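Local coordinates for protein putative dioxygenase (1H-3-hydroxy-4-oxoquinaldine 2,4-dioxygenase) (Mycobacteroides abscessus subsp. abscessus, PDB 6RA3) that cleaves the heterocyclic ring of the Pseudomonas quinolone signal PQS with dioxygen, giving N-octanoylanthranilate and carbon monoxide, at residues I119-M124 / E244-G249; G98-L103 / G195-R200; P23-L28 / V91-A96; A209-F214 / S237-G242; D39-Y44 / Q254-E259. All coordinates share one frame; numbering follows the deposited sequence.

Interaction 1: I119-M124 / E244-G249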
# COMPACT_ATOMS: atom_id res chain seq x y z
N ILE A 119 -13.62 8.20 -23.77
CA ILE A 119 -14.51 8.56 -22.67
C ILE A 119 -15.52 7.44 -22.49
O ILE A 119 -16.02 6.87 -23.46
CB ILE A 119 -15.21 9.91 -22.93
CG1 ILE A 119 -14.15 11.02 -23.09
CG2 ILE A 119 -16.18 10.24 -21.80
CD1 ILE A 119 -14.69 12.39 -23.45
N LEU A 120 -15.76 7.08 -21.23
CA LEU A 120 -16.64 5.99 -20.83
C LEU A 120 -17.88 6.59 -20.15
O LEU A 120 -17.76 7.22 -19.09
CB LEU A 120 -15.93 5.03 -19.88
CG LEU A 120 -14.96 3.95 -20.38
CD1 LEU A 120 -14.16 4.39 -21.58
CD2 LEU A 120 -14.05 3.57 -19.23
N ASP A 121 -19.04 6.41 -20.79
CA ASP A 121 -20.37 6.59 -20.17
C ASP A 121 -20.59 8.00 -19.61
O ASP A 121 -21.00 8.17 -18.47
CB ASP A 121 -20.59 5.54 -19.09
CG ASP A 121 -21.99 4.94 -19.11
OD1 ASP A 121 -22.95 5.60 -18.63
OD2 ASP A 121 -22.14 3.81 -19.62
N LEU A 122 -20.32 9.01 -20.44
CA LEU A 122 -20.52 10.42 -20.10
C LEU A 122 -21.75 10.96 -20.83
O LEU A 122 -21.85 10.84 -22.05
CB LEU A 122 -19.28 11.24 -20.47
CG LEU A 122 -19.35 12.77 -20.36
CD1 LEU A 122 -19.72 13.23 -18.93
CD2 LEU A 122 -18.06 13.39 -20.82
N ILE A 123 -22.69 11.54 -20.07
CA ILE A 123 -23.95 12.04 -20.64
C ILE A 123 -23.64 13.10 -21.69
O ILE A 123 -23.07 14.16 -21.40
CB ILE A 123 -24.86 12.58 -19.51
CG1 ILE A 123 -25.36 11.45 -18.62
CG2 ILE A 123 -26.05 13.36 -20.05
CD1 ILE A 123 -26.20 10.40 -19.33
N MET A 124 -24.01 12.81 -22.95
CA MET A 124 -23.63 13.70 -24.05
C MET A 124 -24.70 14.73 -24.37
O MET A 124 -24.40 15.75 -25.00
CB MET A 124 -23.30 12.86 -25.29
CG MET A 124 -21.96 12.11 -25.19
SD MET A 124 -20.54 13.24 -25.29
CE MET A 124 -19.25 12.12 -24.69
N GLU A 244 -24.81 -3.72 -18.56
CA GLU A 244 -25.91 -3.36 -17.68
C GLU A 244 -25.66 -2.07 -16.91
O GLU A 244 -26.63 -1.46 -16.43
CB GLU A 244 -26.18 -4.49 -16.68
CG GLU A 244 -26.59 -5.82 -17.34
CD GLU A 244 -26.48 -6.98 -16.38
OE1 GLU A 244 -27.48 -7.71 -16.21
OE2 GLU A 244 -25.39 -7.16 -15.78
N THR A 245 -24.41 -1.61 -16.83
CA THR A 245 -24.02 -0.66 -15.80
C THR A 245 -23.37 0.56 -16.43
O THR A 245 -22.99 0.58 -17.60
CB THR A 245 -23.06 -1.31 -14.80
OG1 THR A 245 -21.73 -1.31 -15.33
CG2 THR A 245 -23.47 -2.74 -14.50
N HIS A 246 -23.27 1.59 -15.61
CA HIS A 246 -22.54 2.83 -15.84
C HIS A 246 -21.04 2.62 -15.84
O HIS A 246 -20.30 3.59 -16.04
CB HIS A 246 -22.99 3.83 -14.74
CG HIS A 246 -22.35 5.19 -14.77
ND1 HIS A 246 -22.31 6.00 -15.88
CD2 HIS A 246 -21.80 5.93 -13.76
CE1 HIS A 246 -21.73 7.15 -15.58
NE2 HIS A 246 -21.42 7.13 -14.30
N PHE A 247 -20.56 1.38 -15.64
CA PHE A 247 -19.14 1.10 -15.44
C PHE A 247 -18.62 0.14 -16.52
O PHE A 247 -18.27 -1.01 -16.22
CB PHE A 247 -18.90 0.52 -14.05
CG PHE A 247 -19.27 1.46 -12.94
CD1 PHE A 247 -18.53 2.61 -12.73
CD2 PHE A 247 -20.38 1.23 -12.15
CE1 PHE A 247 -18.88 3.49 -11.73
CE2 PHE A 247 -20.73 2.11 -11.15
CZ PHE A 247 -19.98 3.24 -10.94
N PRO A 248 -18.56 0.59 -17.77
CA PRO A 248 -18.11 -0.33 -18.83
C PRO A 248 -16.66 -0.78 -18.65
O PRO A 248 -16.34 -1.95 -18.92
CB PRO A 248 -18.31 0.50 -20.11
CG PRO A 248 -18.32 1.92 -19.68
CD PRO A 248 -18.84 1.94 -18.27
N GLY A 249 -15.78 0.11 -18.19
CA GLY A 249 -14.39 -0.26 -17.93
C GLY A 249 -14.22 -1.35 -16.89
O GLY A 249 -13.23 -2.09 -16.91
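Asp121 and His246 meet with their flat groups almost perpendicular, the carboxylate and ring planes 84° apart. The imidazole presents its edge: ND1 donates to Asp121 OD1 over 2.9 Å in a fairly straight bond, and the acceptor lies practically in the ring plane. On the acid side the approach is different, since ND1 comes down from above the carboxylate plane. A chi1 of 179° sets the His246 ring opposite the backbone N, on the carbonyl-carbon side, with ND1 facing the acid, and CE1 ends 3.2 Å from Asp121 O. The other carboxylate oxygen, OD2, is held by the backbone N of Ser215, so both ends of the group are tied and its rotation is fixed. One step back along the strand, Leu120 supplies the apolar part: its CB sits 3.9 Å from Pro248 CG, and CD2 reaches the start of the helix at Gly249 N. Thr245 OG1 accepts from Phe247 N, an ST turn just before that helix. Trp155 stacks on the His246 ring. His246 is the proton donor/acceptor of the active site, and its bond to an acid following strand 116-120 fits the His-acid part of an alpha/beta-hydrolase catalytic triad.

Interaction 2: G98-L103 / G195-R200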
# COMPACT_ATOMS: atom_id res chain seq x y z
N GLY A 98 -15.02 12.33 -15.32
CA GLY A 98 -13.62 12.58 -15.62
C GLY A 98 -13.39 12.97 -17.07
O GLY A 98 -12.40 13.65 -17.37
N GLY A 99 -14.32 12.59 -17.97
CA GLY A 99 -14.24 13.03 -19.36
C GLY A 99 -14.05 14.53 -19.50
O GLY A 99 -13.37 15.00 -20.41
N TRP A 100 -14.64 15.31 -18.58
CA TRP A 100 -14.51 16.75 -18.70
C TRP A 100 -13.07 17.18 -18.57
O TRP A 100 -12.64 18.09 -19.28
CB TRP A 100 -15.37 17.47 -17.66
CG TRP A 100 -16.83 17.29 -17.80
CD1 TRP A 100 -17.62 16.39 -17.15
CD2 TRP A 100 -17.72 18.07 -18.64
NE1 TRP A 100 -18.94 16.54 -17.54
CE2 TRP A 100 -19.02 17.56 -18.45
CE3 TRP A 100 -17.53 19.14 -19.52
CZ2 TRP A 100 -20.14 18.08 -19.12
CZ3 TRP A 100 -18.66 19.66 -20.18
CH2 TRP A 100 -19.93 19.12 -19.97
N ALA A 101 -12.33 16.59 -17.61
CA ALA A 101 -10.92 16.93 -17.46
C ALA A 101 -10.10 16.41 -18.63
O ALA A 101 -9.19 17.09 -19.12
CB ALA A 101 -10.39 16.35 -16.15
N ALA A 102 -10.42 15.20 -19.10
CA ALA A 102 -9.74 14.65 -20.28
C ALA A 102 -9.83 15.59 -21.48
O ALA A 102 -8.85 15.80 -22.19
CB ALA A 102 -10.33 13.28 -20.62
N LEU A 103 -11.01 16.19 -21.70
CA LEU A 103 -11.15 17.12 -22.83
C LEU A 103 -10.42 18.43 -22.57
O LEU A 103 -9.83 19.02 -23.48
CB LEU A 103 -12.63 17.34 -23.12
CG LEU A 103 -13.33 16.02 -23.47
CD1 LEU A 103 -14.83 16.12 -23.46
CD2 LEU A 103 -12.85 15.56 -24.85
N GLY A 195 -23.14 23.53 -21.84
CA GLY A 195 -24.38 22.96 -22.32
C GLY A 195 -24.33 21.46 -22.29
O GLY A 195 -25.17 20.80 -21.66
N SER A 196 -23.33 20.90 -22.97
CA SER A 196 -23.15 19.46 -23.01
C SER A 196 -21.70 19.17 -23.38
O SER A 196 -20.98 20.06 -23.87
CB SER A 196 -24.10 18.79 -24.02
OG SER A 196 -23.60 18.91 -25.34
N PRO A 197 -21.23 17.94 -23.16
CA PRO A 197 -19.85 17.60 -23.56
C PRO A 197 -19.61 17.68 -25.07
O PRO A 197 -18.49 18.02 -25.50
CB PRO A 197 -19.68 16.16 -23.05
CG PRO A 197 -20.89 15.86 -22.20
CD PRO A 197 -21.98 16.77 -22.68
N MET A 198 -20.62 17.39 -25.89
CA MET A 198 -20.46 17.52 -27.34
C MET A 198 -20.19 18.96 -27.74
O MET A 198 -19.32 19.22 -28.59
CB MET A 198 -21.69 16.98 -28.04
CG MET A 198 -21.81 15.47 -27.95
SD MET A 198 -23.26 14.81 -28.78
CE MET A 198 -22.85 13.07 -29.06
N ARG A 199 -20.90 19.91 -27.12
CA ARG A 199 -20.60 21.31 -27.38
C ARG A 199 -19.20 21.66 -26.87
O ARG A 199 -18.46 22.41 -27.53
CB ARG A 199 -21.67 22.20 -26.74
CG ARG A 199 -22.99 22.18 -27.53
CD ARG A 199 -24.10 22.99 -26.86
NE ARG A 199 -23.81 24.43 -26.82
CZ ARG A 199 -23.88 25.25 -27.87
NH1 ARG A 199 -24.21 24.78 -29.07
NH2 ARG A 199 -23.61 26.54 -27.73
N ARG A 200 -18.81 21.11 -25.72
CA ARG A 200 -17.43 21.30 -25.29
C ARG A 200 -16.46 20.79 -26.36
O ARG A 200 -15.48 21.47 -26.70
CB ARG A 200 -17.18 20.62 -23.93
CG ARG A 200 -15.97 21.20 -23.16
CD ARG A 200 -14.60 20.69 -23.67
NE ARG A 200 -13.48 21.45 -23.11
CZ ARG A 200 -12.83 22.43 -23.73
NH1 ARG A 200 -13.17 22.77 -24.97
NH2 ARG A 200 -11.85 23.07 -23.12
O HOH W 1 -13.75 20.50 -20.34
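Apolar packing comes first: the six-membered half of the Trp100 indole lies against the first turn of helix 197-202. Its CH2 is 3.6 Å from Pro197 N, and CZ2 is 3.9 Å from Pro197 CG. Over one face of the indole, displaced toward the rim, stands Pro197 CB. The aliphatic part of Arg200 carries the packing further, with CB meeting Trp100 CZ3 obliquely at 4.1 Å and CD 3.9 Å from Leu103 CB. A bend at chi2 (-78°) carries the Arg200 chain across to helix 99-109, where Leu103 O lies over one face of the guanidinium. Among the polar contacts, a water donates to Trp100 O and accepts from Arg200 NE, 2.9 Å away, from within the guanidinium plane. Salt bridges from Arg200 NH2 to Glu104 and Asp107, further along helix 99-109, tie the two helices directly, and Trp194 adds a cation-pi contact. Within 195-200, Ser196 is the N-cap, its OG taking a weak bond from Arg199 N. His97, a substrate-binding residue, meets the Trp100 ring nearly parallel. This is helix-helix packing on one face of the alpha/beta-hydrolase sheet, in which helix 99-109 follows the turn at the nucleophile-elbow position.

Interaction 3: P23-L28 / V91-A96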
# COMPACT_ATOMS: atom_id res chain seq x y z
N PRO A 23 2.33 6.07 -27.74
CA PRO A 23 1.57 6.84 -26.75
C PRO A 23 1.27 6.04 -25.50
O PRO A 23 1.01 4.84 -25.55
CB PRO A 23 0.28 7.21 -27.49
CG PRO A 23 0.61 7.09 -28.93
CD PRO A 23 1.59 5.94 -29.00
N VAL A 24 1.26 6.77 -24.38
CA VAL A 24 0.99 6.21 -23.06
C VAL A 24 -0.52 6.24 -22.82
O VAL A 24 -1.18 7.25 -23.08
CB VAL A 24 1.75 7.03 -22.00
CG1 VAL A 24 1.46 6.56 -20.56
CG2 VAL A 24 3.24 7.01 -22.32
N PHE A 25 -1.07 5.14 -22.32
CA PHE A 25 -2.42 5.19 -21.78
C PHE A 25 -2.43 5.88 -20.41
O PHE A 25 -1.67 5.50 -19.51
CB PHE A 25 -3.00 3.79 -21.66
CG PHE A 25 -3.34 3.16 -22.97
CD1 PHE A 25 -4.09 3.86 -23.92
CD2 PHE A 25 -2.93 1.87 -23.26
CE1 PHE A 25 -4.42 3.27 -25.12
CE2 PHE A 25 -3.26 1.28 -24.47
CZ PHE A 25 -4.00 1.98 -25.40
N VAL A 26 -3.30 6.88 -20.24
CA VAL A 26 -3.47 7.57 -18.95
C VAL A 26 -4.92 7.38 -18.53
O VAL A 26 -5.85 7.87 -19.19
CB VAL A 26 -3.09 9.05 -19.02
CG1 VAL A 26 -3.32 9.71 -17.66
CG2 VAL A 26 -1.65 9.22 -19.43
N THR A 27 -5.12 6.61 -17.46
CA THR A 27 -6.44 6.35 -16.95
C THR A 27 -6.82 7.44 -15.96
O THR A 27 -5.99 7.92 -15.17
CB THR A 27 -6.54 4.98 -16.29
OG1 THR A 27 -5.97 4.99 -14.97
CG2 THR A 27 -5.87 3.92 -17.14
N LEU A 28 -8.07 7.86 -16.06
CA LEU A 28 -8.63 8.95 -15.26
C LEU A 28 -9.99 8.46 -14.82
O LEU A 28 -10.80 8.05 -15.65
CB LEU A 28 -8.75 10.24 -16.06
CG LEU A 28 -7.45 10.80 -16.62
CD1 LEU A 28 -7.73 11.86 -17.65
CD2 LEU A 28 -6.54 11.34 -15.52
N VAL A 91 -2.73 9.07 -24.42
CA VAL A 91 -4.13 8.87 -24.76
C VAL A 91 -4.90 8.75 -23.45
O VAL A 91 -4.94 7.68 -22.84
CB VAL A 91 -4.32 7.62 -25.63
CG1 VAL A 91 -5.78 7.25 -25.71
CG2 VAL A 91 -3.74 7.86 -27.01
N PRO A 92 -5.56 9.82 -23.00
CA PRO A 92 -6.45 9.71 -21.84
C PRO A 92 -7.58 8.71 -22.06
O PRO A 92 -8.19 8.66 -23.12
CB PRO A 92 -7.00 11.12 -21.67
CG PRO A 92 -6.01 12.01 -22.30
CD PRO A 92 -5.35 11.23 -23.40
N ILE A 93 -7.82 7.90 -21.03
CA ILE A 93 -9.01 7.08 -20.89
C ILE A 93 -9.72 7.59 -19.63
O ILE A 93 -9.13 7.55 -18.54
CB ILE A 93 -8.68 5.59 -20.76
CG1 ILE A 93 -7.77 5.11 -21.91
CG2 ILE A 93 -9.98 4.74 -20.68
CD1 ILE A 93 -7.50 3.57 -21.89
N ALA A 94 -10.98 8.04 -19.76
CA ALA A 94 -11.64 8.79 -18.68
C ALA A 94 -13.06 8.29 -18.43
O ALA A 94 -13.87 8.19 -19.36
CB ALA A 94 -11.67 10.28 -19.02
N HIS A 95 -13.37 8.03 -17.15
CA HIS A 95 -14.67 7.49 -16.78
C HIS A 95 -15.65 8.61 -16.45
O HIS A 95 -15.34 9.52 -15.67
CB HIS A 95 -14.58 6.56 -15.59
CG HIS A 95 -15.92 6.05 -15.16
ND1 HIS A 95 -16.59 6.58 -14.08
CD2 HIS A 95 -16.72 5.10 -15.68
CE1 HIS A 95 -17.74 5.94 -13.94
NE2 HIS A 95 -17.84 5.04 -14.89
N ALA A 96 -16.86 8.48 -17.00
CA ALA A 96 -17.93 9.46 -16.84
C ALA A 96 -17.37 10.87 -16.73
O ALA A 96 -16.66 11.34 -17.63
CB ALA A 96 -18.79 9.11 -15.62
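The Phe25 ring meets strand 90-95 with its rim: Val91 O lies near the ring plane, at its edge, and Ile93 CD1 approaches Phe25 CD1 obliquely at 4.0 Å. Ile93 CG1 is anti to the carbonyl carbon (chi1 -52°), which sends its chain back toward that ring. The second flat group, His95, has Ala96 CB over one face, 3.6 Å above the plane, and its NE2 is hydrogen-bonded to His246 O. Between the strands runs a parallel ladder of five bonds, from Val91 N to Val24 O at 2.7 Å through to His95 N to Leu28 O at 3.0 Å. Opposite the Phe25 and Ile93 face, Leu28 CD1 lies 4.2 Å from Pro92 CB, the two side chains pointing the same way. Helix 253-266 packs on the Phe25 face, helix 99-109 on the Leu28 face. These are central parallel strands of an alpha/beta-hydrolase sheet, and Ala96 (phi 34°, psi -121°) has the backbone expected at the nucleophile elbow of this fold, a position filled here by an alanine, just before substrate-binding His97.

Interaction 4: A209-F214 / S237-G242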
# COMPACT_ATOMS: atom_id res chain seq x y z
N ALA A 209 -8.61 12.83 -32.07
CA ALA A 209 -9.58 11.76 -32.21
C ALA A 209 -10.23 11.46 -30.87
O ALA A 209 -9.55 11.22 -29.87
CB ALA A 209 -8.91 10.50 -32.76
N ILE A 210 -11.55 11.47 -30.84
CA ILE A 210 -12.28 11.24 -29.61
C ILE A 210 -13.24 10.08 -29.82
O ILE A 210 -13.90 10.00 -30.86
CB ILE A 210 -13.03 12.51 -29.16
CG1 ILE A 210 -12.03 13.62 -28.86
CG2 ILE A 210 -13.92 12.21 -27.99
CD1 ILE A 210 -12.63 15.01 -28.77
N ARG A 211 -13.32 9.20 -28.83
CA ARG A 211 -14.23 8.06 -28.88
C ARG A 211 -14.99 7.98 -27.57
O ARG A 211 -14.37 7.91 -26.50
CB ARG A 211 -13.52 6.73 -29.16
CG ARG A 211 -14.50 5.53 -29.19
CD ARG A 211 -13.97 4.25 -29.90
NE ARG A 211 -13.18 4.53 -31.10
CZ ARG A 211 -12.46 3.63 -31.77
NH1 ARG A 211 -12.43 2.35 -31.38
NH2 ARG A 211 -11.78 4.00 -32.84
N HIS A 212 -16.32 7.97 -27.65
CA HIS A 212 -17.17 7.72 -26.50
C HIS A 212 -17.66 6.29 -26.57
O HIS A 212 -18.17 5.85 -27.61
CB HIS A 212 -18.35 8.71 -26.47
CG HIS A 212 -19.24 8.53 -25.28
ND1 HIS A 212 -20.57 8.87 -25.31
CD2 HIS A 212 -18.99 8.07 -24.03
CE1 HIS A 212 -21.11 8.61 -24.13
NE2 HIS A 212 -20.17 8.12 -23.34
N VAL A 213 -17.45 5.56 -25.49
CA VAL A 213 -17.91 4.19 -25.33
C VAL A 213 -18.82 4.18 -24.11
O VAL A 213 -18.46 4.74 -23.07
CB VAL A 213 -16.74 3.21 -25.13
CG1 VAL A 213 -17.25 1.83 -24.91
CG2 VAL A 213 -15.80 3.25 -26.32
N PHE A 214 -19.97 3.54 -24.23
CA PHE A 214 -20.99 3.65 -23.20
C PHE A 214 -21.92 2.46 -23.29
O PHE A 214 -21.95 1.74 -24.29
CB PHE A 214 -21.76 4.97 -23.33
CG PHE A 214 -22.40 5.16 -24.69
CD1 PHE A 214 -21.76 5.92 -25.67
CD2 PHE A 214 -23.63 4.58 -24.98
CE1 PHE A 214 -22.36 6.11 -26.92
CE2 PHE A 214 -24.22 4.77 -26.23
CZ PHE A 214 -23.59 5.53 -27.20
N SER A 237 -15.86 9.27 -32.94
CA SER A 237 -16.42 7.94 -33.12
C SER A 237 -16.99 7.53 -31.78
O SER A 237 -16.76 8.19 -30.76
CB SER A 237 -15.38 6.90 -33.58
OG SER A 237 -14.32 6.81 -32.63
N TYR A 238 -17.69 6.41 -31.77
CA TYR A 238 -18.41 6.00 -30.58
C TYR A 238 -18.84 4.55 -30.76
O TYR A 238 -18.79 4.00 -31.87
CB TYR A 238 -19.65 6.88 -30.33
CG TYR A 238 -20.84 6.51 -31.20
CD1 TYR A 238 -21.75 5.54 -30.79
CD2 TYR A 238 -21.04 7.11 -32.44
CE1 TYR A 238 -22.83 5.19 -31.57
CE2 TYR A 238 -22.13 6.77 -33.24
CZ TYR A 238 -23.02 5.81 -32.79
OH TYR A 238 -24.10 5.47 -33.57
N ARG A 239 -19.32 3.97 -29.67
CA ARG A 239 -19.65 2.55 -29.64
C ARG A 239 -20.50 2.24 -28.41
O ARG A 239 -20.00 2.27 -27.28
CB ARG A 239 -18.36 1.72 -29.65
CG ARG A 239 -18.57 0.21 -29.64
CD ARG A 239 -17.99 -0.47 -30.89
NE ARG A 239 -16.75 0.16 -31.35
CZ ARG A 239 -16.01 -0.28 -32.36
NH1 ARG A 239 -16.38 -1.37 -33.03
NH2 ARG A 239 -14.90 0.37 -32.69
N ARG A 240 -21.79 1.99 -28.62
CA ARG A 240 -22.64 1.47 -27.56
C ARG A 240 -22.25 0.02 -27.29
O ARG A 240 -22.00 -0.75 -28.21
CB ARG A 240 -24.12 1.57 -27.96
CG ARG A 240 -25.08 0.84 -27.01
CD ARG A 240 -26.55 1.13 -27.31
NE ARG A 240 -26.89 2.53 -27.06
CZ ARG A 240 -27.25 3.03 -25.87
NH1 ARG A 240 -27.32 2.24 -24.80
NH2 ARG A 240 -27.54 4.32 -25.76
N LEU A 241 -22.24 -0.35 -26.01
CA LEU A 241 -21.56 -1.56 -25.57
C LEU A 241 -22.46 -2.65 -25.00
O LEU A 241 -22.00 -3.79 -24.87
CB LEU A 241 -20.51 -1.19 -24.51
CG LEU A 241 -19.08 -1.59 -24.86
CD1 LEU A 241 -18.12 -1.07 -23.80
CD2 LEU A 241 -19.03 -3.12 -24.95
N GLY A 242 -23.70 -2.35 -24.63
CA GLY A 242 -24.57 -3.43 -24.20
C GLY A 242 -24.29 -3.97 -22.82
O GLY A 242 -24.66 -5.12 -22.52
O HOH W 2 -11.18 6.77 -33.90
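Ser237 OG is approached by two partners. Arg211 NE donates to it over 3.0 Å, with the hydroxyl oxygen tilted 27° out of the guanidinium plane, and a water that accepts from Arg211 NH2 adds a weak, long bond. A turn at chi3 (-39°) bends the arginine chain so that the NE edge of the guanidinium faces Ser237 OG. Beside it runs the Arg239 chain, pointing the same way, and both guanidinium groups converge on the carboxylate of Glu259, with Asp262 also bridged to Arg211. On the other face of the sheet Phe214 lies with His212, Tyr238 and Arg240. Its chi1 of 56° places the ring between its backbone N and carbonyl carbon, leaning over strand 236-240, where Arg240 CA makes a CH-pi contact with one face, 4.2 Å from the centroid. The Arg240 guanidinium stands nearly upright to that ring: CZ is at the ring edge, 3.5 Å from Phe214 CE2, while NE is salt-bridged to Asp223. Tyr238 CD1 touches Phe214 CE1 at 4.0 Å. The backbones join in a parallel ladder, including Arg239 N to His212 O at 3.0 Å. Connected through helix 221-232, the two strands form a beta-alpha-beta unit at one margin of the alpha/beta-hydrolase sheet.

Interaction 5: D39-Y44 / Q254-E259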
# COMPACT_ATOMS: atom_id res chain seq x y z
N ASP A 39 -8.48 -1.54 -12.41
CA ASP A 39 -7.84 -2.83 -12.13
C ASP A 39 -8.19 -3.86 -13.19
O ASP A 39 -7.33 -4.66 -13.58
CB ASP A 39 -8.27 -3.36 -10.77
CG ASP A 39 -7.49 -2.74 -9.61
OD1 ASP A 39 -6.48 -2.04 -9.86
OD2 ASP A 39 -7.91 -2.94 -8.45
N GLY A 40 -9.45 -3.88 -13.64
CA GLY A 40 -9.86 -4.90 -14.60
C GLY A 40 -9.22 -4.73 -15.96
O GLY A 40 -8.89 -5.71 -16.62
N MET A 41 -9.07 -3.48 -16.41
CA MET A 41 -8.50 -3.18 -17.71
C MET A 41 -6.98 -3.19 -17.68
O MET A 41 -6.34 -3.37 -18.73
CB MET A 41 -8.95 -1.79 -18.19
CG MET A 41 -10.42 -1.68 -18.69
SD MET A 41 -10.90 0.03 -19.04
CE MET A 41 -9.73 0.57 -20.25
N LEU A 42 -6.38 -2.97 -16.51
CA LEU A 42 -4.94 -2.77 -16.42
C LEU A 42 -4.11 -3.89 -17.05
O LEU A 42 -3.14 -3.58 -17.76
CB LEU A 42 -4.58 -2.63 -14.94
CG LEU A 42 -3.08 -2.48 -14.69
CD1 LEU A 42 -2.52 -1.29 -15.42
CD2 LEU A 42 -2.87 -2.35 -13.21
N PRO A 43 -4.38 -5.17 -16.82
CA PRO A 43 -3.52 -6.19 -17.44
C PRO A 43 -3.46 -6.06 -18.95
O PRO A 43 -2.40 -6.28 -19.55
CB PRO A 43 -4.17 -7.51 -17.01
CG PRO A 43 -5.17 -7.16 -15.95
CD PRO A 43 -5.53 -5.75 -16.11
N TYR A 44 -4.58 -5.69 -19.58
CA TYR A 44 -4.66 -5.53 -21.03
C TYR A 44 -3.99 -4.24 -21.48
O TYR A 44 -3.28 -4.22 -22.49
CB TYR A 44 -6.12 -5.57 -21.49
CG TYR A 44 -6.88 -6.79 -21.03
CD1 TYR A 44 -6.81 -7.99 -21.73
CD2 TYR A 44 -7.68 -6.75 -19.90
CE1 TYR A 44 -7.52 -9.11 -21.30
CE2 TYR A 44 -8.38 -7.86 -19.47
CZ TYR A 44 -8.30 -9.04 -20.18
OH TYR A 44 -9.00 -10.15 -19.76
N GLN A 254 -11.95 -6.18 -20.92
CA GLN A 254 -11.23 -6.53 -22.15
C GLN A 254 -11.77 -5.76 -23.35
O GLN A 254 -11.00 -5.19 -24.15
CB GLN A 254 -11.31 -8.03 -22.39
CG GLN A 254 -10.75 -8.43 -23.75
CD GLN A 254 -10.04 -9.76 -23.71
OE1 GLN A 254 -10.52 -10.72 -23.08
NE2 GLN A 254 -8.89 -9.83 -24.37
N GLN A 255 -13.09 -5.72 -23.49
CA GLN A 255 -13.69 -5.02 -24.62
C GLN A 255 -13.30 -3.55 -24.63
O GLN A 255 -12.93 -3.00 -25.68
CB GLN A 255 -15.21 -5.19 -24.59
CG GLN A 255 -15.63 -6.67 -24.53
CD GLN A 255 -17.14 -6.88 -24.65
OE1 GLN A 255 -17.86 -6.02 -25.16
NE2 GLN A 255 -17.62 -8.04 -24.17
N VAL A 256 -13.33 -2.90 -23.46
CA VAL A 256 -13.01 -1.49 -23.45
C VAL A 256 -11.54 -1.30 -23.72
O VAL A 256 -11.13 -0.36 -24.41
CB VAL A 256 -13.45 -0.81 -22.13
CG1 VAL A 256 -12.92 0.63 -22.07
CG2 VAL A 256 -14.94 -0.79 -22.02
N ALA A 257 -10.71 -2.21 -23.18
CA ALA A 257 -9.27 -2.11 -23.45
C ALA A 257 -9.02 -2.27 -24.94
O ALA A 257 -8.32 -1.46 -25.56
CB ALA A 257 -8.52 -3.16 -22.63
N ALA A 258 -9.62 -3.30 -25.52
CA ALA A 258 -9.62 -3.47 -26.98
C ALA A 258 -9.96 -2.17 -27.70
O ALA A 258 -9.26 -1.77 -28.64
CB ALA A 258 -10.61 -4.56 -27.35
N GLU A 259 -11.02 -1.47 -27.24
CA GLU A 259 -11.42 -0.22 -27.90
C GLU A 259 -10.33 0.83 -27.82
O GLU A 259 -10.08 1.55 -28.80
CB GLU A 259 -12.71 0.33 -27.28
CG GLU A 259 -13.96 -0.41 -27.61
CD GLU A 259 -14.39 -0.25 -29.07
OE1 GLU A 259 -14.03 0.75 -29.73
OE2 GLU A 259 -15.11 -1.14 -29.55
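Met41 and Val256 make the close-packed, buried side of this contact. The thioether bends at chi3 (58°), bringing both SD and CE within 3.7 Å of Val256 CG1, so sulfur and methyl share one branch of the valine. CE also reaches the backbone at Ala257 N, 4.2 Å away, and touches Ile93 of the sheet beneath. Next to this, Tyr44 CB meets Ala257 CB at 3.6 Å; the small alanine lets the two backbones come near, and Met41 and Ala257 have the closest CA atoms. Helices 42-48 and 253-266 lie here on the same face of the central sheet, the place in the alpha/beta-hydrolase fold where the first and last helices pack side by side. Val256 is wedged further in, against Met118 and Leu120 of strand 116-120. Toward solvent the contact changes character. Gln254 CB lies over one face of the Tyr44 ring, a CH-pi contact 4.1 Å from the centroid. Chi1 of 172° sends the Gln254 chain out opposite its own backbone N, and a bend at chi2 lays it across the ring at about a right angle to the tyrosine side chain. Its amide is turned 40° from the ring plane, with NE2 3.4 Å from Tyr44 CE1. Gln254 itself is exposed, and the phenol OH stays 3.7 Å from Gln254 OE1, too far to bond.

From the N terminus, residues 23-28 open interaction 3, but before 91-96 closes it residues 39-44 have opened interaction 5, so these two cross. Interaction 2 starts at 98-103 and ends at 195-200; interaction 1 starts between those points, at 119-124, and ends at 244-249, giving a second crossing. Interaction 4, from 209-214 to 237-242, begins after interaction 2 ends and lies wholly within the span of interaction 1. Interaction 5 closes last, at 254-259, and spans interactions 1, 2 and 4. Interactions 3 and 4 bond neighbouring strands of one sheet, interaction 1 hangs the His246 loop on it, and interactions 2 and 5 join helices on its opposite faces.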